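Aspartate aminotransferase (Thermotoga maritima, PDB 1O4S) catalyses the pyridoxal-phosphate-dependent transfer of an amino group from L-aspartate to 2-oxoglutarate, giving oxaloacetate and L-glutamate. Local coordinates at residues V321-E324 with Y328-F331; N307-R312 with L366-S371; E28-A33 with N45-E50. All coordinates share one frame; numbering follows the deposited sequence.

Interaction 1. Residues V321-E324 with Y328-F331; sequences VEPE and YLFF
Tyr328 meets the loop through its backbone: its carbonyl O lies 3.3 Å from Pro323 CB, with CG of the same ring only slightly farther off, an approach consistent with a weak C-H to carbonyl contact. The phenol leads away from the loop and ends at Tyr216, whose hydroxyl is hydrogen-bonded to Tyr328 OH beside the pyridoxal phosphate and near Arg365, a probable aspartate-binding residue. Leu329 supplies the apolar half of the contact. With its CG anti to the backbone N (chi1 -165°), CD1 comes within 4.0 Å of Pro323 CD, the two side chains crossing at a slant. Val310 of helix 296-315 touches both of them, so proline and leucine pack together against the helix. Strand 328-332 is the edge of the four-stranded mixed sheet in the small domain of this fold type I aminotransferase, and the chain 321-324 runs antiparallel beside that edge without joining it. Water replaces the missing direct bonds at Phe330. One water accepts from Phe330 N at 3.1 Å and donates to Val321 O at 2.6 Å; a second donates to Phe330 O at 2.5 Å and accepts from Val321 N at 2.9 Å. Both polar backbone atoms of each residue are thus engaged, much as in a hydrogen-bonded antiparallel pair prised apart by one layer of water. The Phe330 ring turns from the loop to lie nearly parallel to that of Phe363, while Phe331 directs its side chain onto Val364 and Val318.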
loop_
_atom_site.group_PDB
_atom_site.type_symbol
_atom_site.label_atom_id
_atom_site.label_comp_id
_atom_site.label_asym_id
_atom_site.label_seq_id
_atom_site.Cartn_x
_atom_site.Cartn_y
_atom_site.Cartn_z
ATOM N N VAL B 321 27.350 -17.702 12.708
ATOM C CA VAL B 321 26.534 -18.893 12.526
ATOM C C VAL B 321 26.335 -19.109 11.011
ATOM O O VAL B 321 25.983 -18.186 10.274
ATOM C CB VAL B 321 25.162 -18.734 13.237
ATOM C CG1 VAL B 321 24.336 -20.020 13.147
ATOM C CG2 VAL B 321 25.358 -18.338 14.723
ATOM N N GLU B 322 26.614 -20.319 10.548
ATOM C CA GLU B 322 26.519 -20.652 9.145
ATOM C C GLU B 322 25.063 -20.475 8.722
ATOM O O GLU B 322 24.193 -21.124 9.287
ATOM C CB GLU B 322 26.983 -22.096 8.926
ATOM C CG GLU B 322 27.038 -22.555 7.470
ATOM C CD GLU B 322 27.583 -23.977 7.328
ATOM O OE1 GLU B 322 28.386 -24.402 8.189
ATOM O OE2 GLU B 322 27.207 -24.677 6.360
ATOM N N PRO B 323 24.781 -19.602 7.761
ATOM C CA PRO B 323 23.389 -19.418 7.336
ATOM C C PRO B 323 22.844 -20.664 6.631
ATOM O O PRO B 323 23.574 -21.287 5.860
ATOM C CB PRO B 323 23.450 -18.205 6.384
ATOM C CG PRO B 323 24.789 -18.162 5.891
ATOM C CD PRO B 323 25.703 -18.725 7.022
ATOM N N GLU B 324 21.604 -21.042 6.938
ATOM C CA GLU B 324 20.931 -22.173 6.307
ATOM C C GLU B 324 19.904 -21.726 5.281
ATOM O O GLU B 324 19.288 -22.550 4.605
ATOM C CB GLU B 324 20.287 -23.047 7.385
ATOM C CG GLU B 324 21.318 -23.904 8.146
ATOM C CD GLU B 324 20.702 -24.969 9.063
ATOM O OE1 GLU B 324 20.234 -24.638 10.168
ATOM O OE2 GLU B 324 20.716 -26.161 8.696
ATOM N N TYR B 328 21.991 -13.698 3.604
ATOM C CA TYR B 328 22.751 -12.919 4.584
ATOM C C TYR B 328 23.699 -13.777 5.439
ATOM O O TYR B 328 23.482 -14.984 5.695
ATOM C CB TYR B 328 21.806 -12.165 5.508
ATOM C CG TYR B 328 20.685 -11.527 4.764
ATOM C CD1 TYR B 328 20.916 -10.409 3.981
ATOM C CD2 TYR B 328 19.411 -12.089 4.769
ATOM C CE1 TYR B 328 19.907 -9.839 3.259
ATOM C CE2 TYR B 328 18.387 -11.519 4.056
ATOM C CZ TYR B 328 18.645 -10.382 3.286
ATOM O OH TYR B 328 17.642 -9.741 2.574
ATOM N N LEU B 329 24.769 -13.122 5.858
ATOM C CA LEU B 329 25.702 -13.680 6.795
ATOM C C LEU B 329 25.927 -12.600 7.870
ATOM O O LEU B 329 26.300 -11.460 7.561
ATOM C CB LEU B 329 26.993 -14.087 6.074
ATOM C CG LEU B 329 27.872 -15.006 6.917
ATOM C CD1 LEU B 329 28.573 -16.062 6.074
ATOM C CD2 LEU B 329 28.878 -14.199 7.706
ATOM N N PHE B 330 25.674 -12.963 9.129
ATOM C CA PHE B 330 25.732 -12.013 10.236
ATOM C C PHE B 330 26.974 -12.317 11.098
ATOM O O PHE B 330 26.945 -13.203 11.954
ATOM C CB PHE B 330 24.435 -12.135 11.040
ATOM C CG PHE B 330 24.065 -10.900 11.831
ATOM C CD1 PHE B 330 23.821 -10.986 13.187
ATOM C CD2 PHE B 330 23.909 -9.669 11.204
ATOM C CE1 PHE B 330 23.468 -9.865 13.906
ATOM C CE2 PHE B 330 23.552 -8.559 11.901
ATOM C CZ PHE B 330 23.328 -8.644 13.255
ATOM N N PHE B 331 28.066 -11.604 10.873
ATOM C CA PHE B 331 29.304 -11.957 11.580
ATOM C C PHE B 331 29.698 -10.985 12.680
ATOM O O PHE B 331 29.172 -9.889 12.760
ATOM C CB PHE B 331 30.461 -12.275 10.616
ATOM C CG PHE B 331 30.989 -11.098 9.804
ATOM C CD1 PHE B 331 30.501 -10.838 8.522
ATOM C CD2 PHE B 331 32.053 -10.335 10.270
ATOM C CE1 PHE B 331 31.040 -9.800 7.735
ATOM C CE2 PHE B 331 32.591 -9.285 9.502
ATOM C CZ PHE B 331 32.089 -9.023 8.226
HETATM O O HOH W 1 24.872 -15.859 9.705
HETATM O O HOH W 2 25.705 -15.270 12.431
#

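Interaction 2. Residues N307-R312 with L366-S371; sequences NFVVER and LSFATS
Val309 reaches across from its helix with both methyl groups, laying one against Phe368 and the other against Leu366. CG1 approaches ring atom CD2 of Phe368 to 3.9 Å, coming in obliquely while the two side chains cross at about a right angle. CG2 lies 4.2 Å from CD2 of Leu366, and here the side chains slide past one another in opposite directions. The fork depends on the valine's rotation about its first bond: CG1 sits between the backbone N and the carbonyl carbon (chi1 58°), which leaves CG2 anti to N and free to meet the leucine. Phe368 likewise has its CG between the backbone N and the carbonyl carbon, a rotation that turns the ring toward the helix. Phe302 and Lys306 of the same helix and Phe327 also border that ring, and Leu329 of the adjacent strand touches Val309, so the valine lies among two strand leucines and the phenylalanine of the loop that follows. This is a worked example of helix-on-sheet packing in the small domain of a class I aminotransferase: helix 296-315 lies against the end of strand 363-367 and the loop after it. That loop leads into helix 372-386, whose Asp380 and Glu383 form salt bridges with Arg312, one turn or so farther along the first helix. Between the two segments themselves no hydrogen bond forms. The three touching side chains are buried and wholly hydrocarbon, which implies that the join rests on shape and exclusion of water, while the charged ties between the helices lie to one side.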
loop_
_atom_site.group_PDB
_atom_site.type_symbol
_atom_site.label_atom_id
_atom_site.label_comp_id
_atom_site.label_asym_id
_atom_site.label_seq_id
_atom_site.Cartn_x
_atom_site.Cartn_y
_atom_site.Cartn_z
ATOM N N ASN B 307 28.258 -21.133 0.313
ATOM C CA ASN B 307 29.404 -22.008 0.605
ATOM C C ASN B 307 30.737 -21.289 0.476
ATOM O O ASN B 307 31.639 -21.521 1.265
ATOM C CB ASN B 307 29.434 -23.224 -0.317
ATOM C CG ASN B 307 28.362 -24.225 0.005
ATOM O OD1 ASN B 307 27.856 -24.266 1.127
ATOM N ND2 ASN B 307 27.993 -25.040 -0.982
ATOM N N PHE B 308 30.864 -20.424 -0.523
ATOM C CA PHE B 308 32.115 -19.711 -0.758
ATOM C C PHE B 308 32.420 -18.667 0.305
ATOM O O PHE B 308 33.565 -18.503 0.708
ATOM C CB PHE B 308 32.101 -19.015 -2.128
ATOM C CG PHE B 308 33.278 -18.096 -2.338
ATOM C CD1 PHE B 308 34.546 -18.619 -2.585
ATOM C CD2 PHE B 308 33.130 -16.714 -2.232
ATOM C CE1 PHE B 308 35.640 -17.777 -2.739
ATOM C CE2 PHE B 308 34.216 -15.869 -2.401
ATOM C CZ PHE B 308 35.474 -16.400 -2.647
ATOM N N VAL B 309 31.410 -17.925 0.724
ATOM C CA VAL B 309 31.619 -16.879 1.716
ATOM C C VAL B 309 31.876 -17.507 3.091
ATOM O O VAL B 309 32.702 -17.019 3.859
ATOM C CB VAL B 309 30.450 -15.841 1.772
ATOM C CG1 VAL B 309 29.088 -16.497 2.084
ATOM C CG2 VAL B 309 30.740 -14.759 2.836
ATOM N N VAL B 310 31.172 -18.601 3.368
ATOM C CA VAL B 310 31.306 -19.329 4.618
ATOM C C VAL B 310 32.736 -19.839 4.727
ATOM O O VAL B 310 33.422 -19.508 5.683
ATOM C CB VAL B 310 30.239 -20.461 4.757
ATOM C CG1 VAL B 310 30.619 -21.478 5.827
ATOM C CG2 VAL B 310 28.871 -19.849 5.077
ATOM N N GLU B 311 33.199 -20.599 3.738
ATOM C CA GLU B 311 34.575 -21.111 3.765
ATOM C C GLU B 311 35.568 -19.970 3.955
ATOM O O GLU B 311 36.465 -20.047 4.775
ATOM C CB GLU B 311 34.946 -21.911 2.506
ATOM C CG GLU B 311 36.453 -22.245 2.470
ATOM C CD GLU B 311 36.855 -23.414 1.561
ATOM O OE1 GLU B 311 38.063 -23.799 1.601
ATOM O OE2 GLU B 311 35.987 -23.937 0.806
ATOM N N ARG B 312 35.406 -18.911 3.190
ATOM C CA ARG B 312 36.342 -17.806 3.216
ATOM C C ARG B 312 36.454 -17.133 4.592
ATOM O O ARG B 312 37.563 -16.876 5.080
ATOM C CB ARG B 312 35.934 -16.789 2.167
ATOM C CG ARG B 312 36.985 -15.811 1.841
ATOM C CD ARG B 312 38.196 -16.402 1.157
ATOM N NE ARG B 312 38.500 -15.515 0.050
ATOM C CZ ARG B 312 39.148 -14.354 0.141
ATOM N NH1 ARG B 312 39.667 -13.923 1.286
ATOM N NH2 ARG B 312 39.306 -13.634 -0.958
ATOM N N LEU B 366 26.349 -9.077 5.973
ATOM C CA LEU B 366 26.852 -9.160 4.618
ATOM C C LEU B 366 25.809 -9.891 3.728
ATOM O O LEU B 366 25.278 -10.950 4.059
ATOM C CB LEU B 366 28.233 -9.843 4.644
ATOM C CG LEU B 366 28.945 -10.136 3.319
ATOM C CD1 LEU B 366 30.417 -10.358 3.554
ATOM C CD2 LEU B 366 28.323 -11.351 2.576
ATOM N N SER B 367 25.475 -9.288 2.604
ATOM C CA SER B 367 24.582 -9.926 1.645
ATOM C C SER B 367 25.415 -10.532 0.566
ATOM O O SER B 367 26.399 -9.921 0.108
ATOM C CB SER B 367 23.620 -8.911 0.997
ATOM O OG SER B 367 22.873 -8.286 2.010
ATOM N N PHE B 368 25.043 -11.727 0.146
ATOM C CA PHE B 368 25.751 -12.332 -0.967
ATOM C C PHE B 368 24.868 -12.450 -2.233
ATOM O O PHE B 368 24.850 -13.478 -2.938
ATOM C CB PHE B 368 26.453 -13.629 -0.561
ATOM C CG PHE B 368 25.613 -14.592 0.208
ATOM C CD1 PHE B 368 24.824 -15.529 -0.451
ATOM C CD2 PHE B 368 25.658 -14.607 1.605
ATOM C CE1 PHE B 368 24.100 -16.459 0.258
ATOM C CE2 PHE B 368 24.929 -15.520 2.314
ATOM C CZ PHE B 368 24.145 -16.455 1.634
ATOM N N ALA B 369 24.137 -11.366 -2.492
ATOM C CA ALA B 369 23.411 -11.206 -3.752
ATOM C C ALA B 369 24.329 -10.462 -4.716
ATOM O O ALA B 369 23.980 -9.425 -5.267
ATOM C CB ALA B 369 22.064 -10.482 -3.540
ATOM N N THR B 370 25.538 -10.989 -4.873
ATOM C CA THR B 370 26.462 -10.569 -5.917
ATOM C C THR B 370 27.345 -11.734 -6.352
ATOM O O THR B 370 27.368 -12.793 -5.728
ATOM C CB THR B 370 27.325 -9.330 -5.510
ATOM O OG1 THR B 370 28.495 -9.733 -4.802
ATOM C CG2 THR B 370 26.642 -8.436 -4.494
ATOM N N SER B 371 28.050 -11.532 -7.454
ATOM C CA SER B 371 28.845 -12.588 -8.044
ATOM C C SER B 371 29.979 -13.056 -7.115
ATOM O O SER B 371 30.476 -12.292 -6.279
ATOM C CB SER B 371 29.415 -12.103 -9.359
ATOM O OG SER B 371 30.213 -10.972 -9.133
#

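Interaction 3. Residues E28-A33 with N45-E50; sequences ELDAKA and NLTAGE
Asn45 OD1 accepts from two groups of Thr47. The backbone N of Thr47 donates to it across 3.0 Å, closing an Asx turn, and Thr47 OG1 donates to the same oxygen at 2.5 Å, a distance so short that its exact value is doubtful. The backbone bond is moderately straight, with 151° at the hydrogen, and its donor lies in the plane of the amide carbonyl. Both contacts hold the amide, the backbone bond being the firmer evidence, and its nitrogen is left directed at helix 27-38, where Asn45 ND2 rests 4.0 Å from Ala33 CB. The anti placement of CG relative to the backbone N (chi1 -167°) carries the amide toward the helix. With only the methyl of an alanine here, the Thr47 backbone N and hydroxyl would probably be left without their shared acceptor, and a gap would open beside Ala33. The turn begins the loop that leaves the short strand 44-45 and leads to Gly49, an aspartate-binding residue by similarity. Thr47 O makes a weak hydrogen bond to Arg365, probably another substrate-binding residue, and Glu50 OE1 accepts from the backbone N of Tyr74 in the second subunit. Helix and loop meet lightly, burying 83 Å² in all. One turn of helix before Ala33, Asp30 OD2 faces Thr47 OG1 at 4.3 Å, too far for a direct hydrogen bond.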
loop_
_atom_site.group_PDB
_atom_site.type_symbol
_atom_site.label_atom_id
_atom_site.label_comp_id
_atom_site.label_asym_id
_atom_site.label_seq_id
_atom_site.Cartn_x
_atom_site.Cartn_y
_atom_site.Cartn_z
ATOM N N GLU B 28 22.331 6.975 6.512
ATOM C CA GLU B 28 23.560 7.748 6.329
ATOM C C GLU B 28 24.622 6.894 5.589
ATOM O O GLU B 28 25.299 7.388 4.685
ATOM C CB GLU B 28 24.086 8.270 7.679
ATOM C CG GLU B 28 23.083 9.113 8.485
ATOM C CD GLU B 28 22.205 8.314 9.481
ATOM O OE1 GLU B 28 22.301 7.053 9.536
ATOM O OE2 GLU B 28 21.404 8.953 10.232
ATOM N N LEU B 29 24.725 5.613 5.945
ATOM C CA LEU B 29 25.681 4.694 5.302
ATOM C C LEU B 29 25.379 4.438 3.822
ATOM O O LEU B 29 26.302 4.307 3.028
ATOM C CB LEU B 29 25.793 3.362 6.068
ATOM C CG LEU B 29 26.793 3.420 7.231
ATOM C CD1 LEU B 29 26.537 2.307 8.207
ATOM C CD2 LEU B 29 28.246 3.360 6.749
ATOM N N ASP B 30 24.098 4.391 3.451
ATOM C CA ASP B 30 23.692 4.230 2.042
ATOM C C ASP B 30 24.023 5.471 1.207
ATOM O O ASP B 30 24.468 5.357 0.061
ATOM C CB ASP B 30 22.190 3.945 1.942
ATOM C CG ASP B 30 21.804 2.615 2.570
ATOM O OD1 ASP B 30 20.646 2.525 3.056
ATOM O OD2 ASP B 30 22.581 1.619 2.632
ATOM N N ALA B 31 23.798 6.643 1.807
ATOM C CA ALA B 31 24.165 7.931 1.219
ATOM C C ALA B 31 25.683 8.033 1.044
ATOM O O ALA B 31 26.162 8.560 0.043
ATOM C CB ALA B 31 23.654 9.081 2.093
ATOM N N LYS B 32 26.419 7.516 2.024
ATOM C CA LYS B 32 27.869 7.470 1.956
ATOM C C LYS B 32 28.352 6.568 0.795
ATOM O O LYS B 32 29.233 6.961 0.033
ATOM C CB LYS B 32 28.454 7.022 3.293
ATOM C CG LYS B 32 28.289 8.061 4.436
ATOM C CD LYS B 32 29.257 7.787 5.585
ATOM C CE LYS B 32 28.874 8.509 6.883
ATOM N NZ LYS B 32 27.905 7.692 7.676
ATOM N N ALA B 33 27.766 5.384 0.663
ATOM C CA ALA B 33 28.078 4.465 -0.440
ATOM C C ALA B 33 27.791 5.106 -1.804
ATOM O O ALA B 33 28.669 5.124 -2.653
ATOM C CB ALA B 33 27.306 3.140 -0.286
ATOM N N ASN B 45 29.052 -3.264 -2.894
ATOM C CA ASN B 45 27.945 -3.004 -1.995
ATOM C C ASN B 45 27.301 -4.315 -1.630
ATOM O O ASN B 45 26.568 -4.882 -2.415
ATOM C CB ASN B 45 26.904 -2.070 -2.649
ATOM C CG ASN B 45 25.885 -1.514 -1.628
ATOM O OD1 ASN B 45 25.344 -2.260 -0.815
ATOM N ND2 ASN B 45 25.668 -0.190 -1.650
ATOM N N LEU B 46 27.571 -4.767 -0.419
ATOM C CA LEU B 46 27.031 -6.004 0.099
ATOM C C LEU B 46 25.925 -5.781 1.132
ATOM O O LEU B 46 25.811 -6.542 2.104
ATOM C CB LEU B 46 28.174 -6.798 0.712
ATOM C CG LEU B 46 29.307 -6.963 -0.289
ATOM C CD1 LEU B 46 30.422 -7.736 0.357
ATOM C CD2 LEU B 46 28.804 -7.623 -1.590
ATOM N N THR B 47 25.100 -4.765 0.903
ATOM C CA THR B 47 23.964 -4.469 1.791
ATOM C C THR B 47 22.603 -4.863 1.240
ATOM O O THR B 47 21.615 -4.722 1.947
ATOM C CB THR B 47 23.887 -2.959 2.133
ATOM O OG1 THR B 47 23.637 -2.173 0.952
ATOM C CG2 THR B 47 25.218 -2.442 2.720
ATOM N N ALA B 48 22.536 -5.341 -0.007
ATOM C CA ALA B 48 21.249 -5.544 -0.660
ATOM C C ALA B 48 20.317 -6.460 0.114
ATOM O O ALA B 48 20.738 -7.471 0.671
ATOM C CB ALA B 48 21.426 -6.049 -2.108
ATOM N N GLY B 49 19.050 -6.064 0.153
ATOM C CA GLY B 49 17.972 -6.919 0.595
ATOM C C GLY B 49 17.168 -7.568 -0.520
ATOM O O GLY B 49 16.024 -7.995 -0.271
ATOM N N GLU B 50 17.727 -7.639 -1.742
ATOM C CA GLU B 50 17.031 -8.240 -2.892
ATOM C C GLU B 50 17.983 -9.027 -3.773
ATOM O O GLU B 50 19.123 -8.616 -3.938
ATOM C CB GLU B 50 16.328 -7.167 -3.771
ATOM C CG GLU B 50 17.270 -6.236 -4.526
ATOM C CD GLU B 50 16.604 -4.984 -5.060
ATOM O OE1 GLU B 50 15.393 -5.038 -5.386
ATOM O OE2 GLU B 50 17.321 -3.950 -5.175
#

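Overall arrangement
From the N terminus, interaction 3 comes first: helix 27-38 runs into a short connection, and the chain returns at 45-50 to close a small loop. The large domain with its seven-stranded sheet then intervenes before helix 296-315 opens interaction 2. Interaction 1 is nested inside this second loop, closing a short local loop between 321-324 and 328-331, and interaction 2 closes only when strand 363-367 ends. No two loops cross. Strands 328-332 and 363-367 are neighbours, joined by Leu329 O to Leu366 N, while Ser367 N reaches Leu46 O of interaction 3. Interactions 1 and 3 reach the active site through Tyr328 and Gly49, whereas interaction 2 packs a helix on the sheet farther from the cofactor.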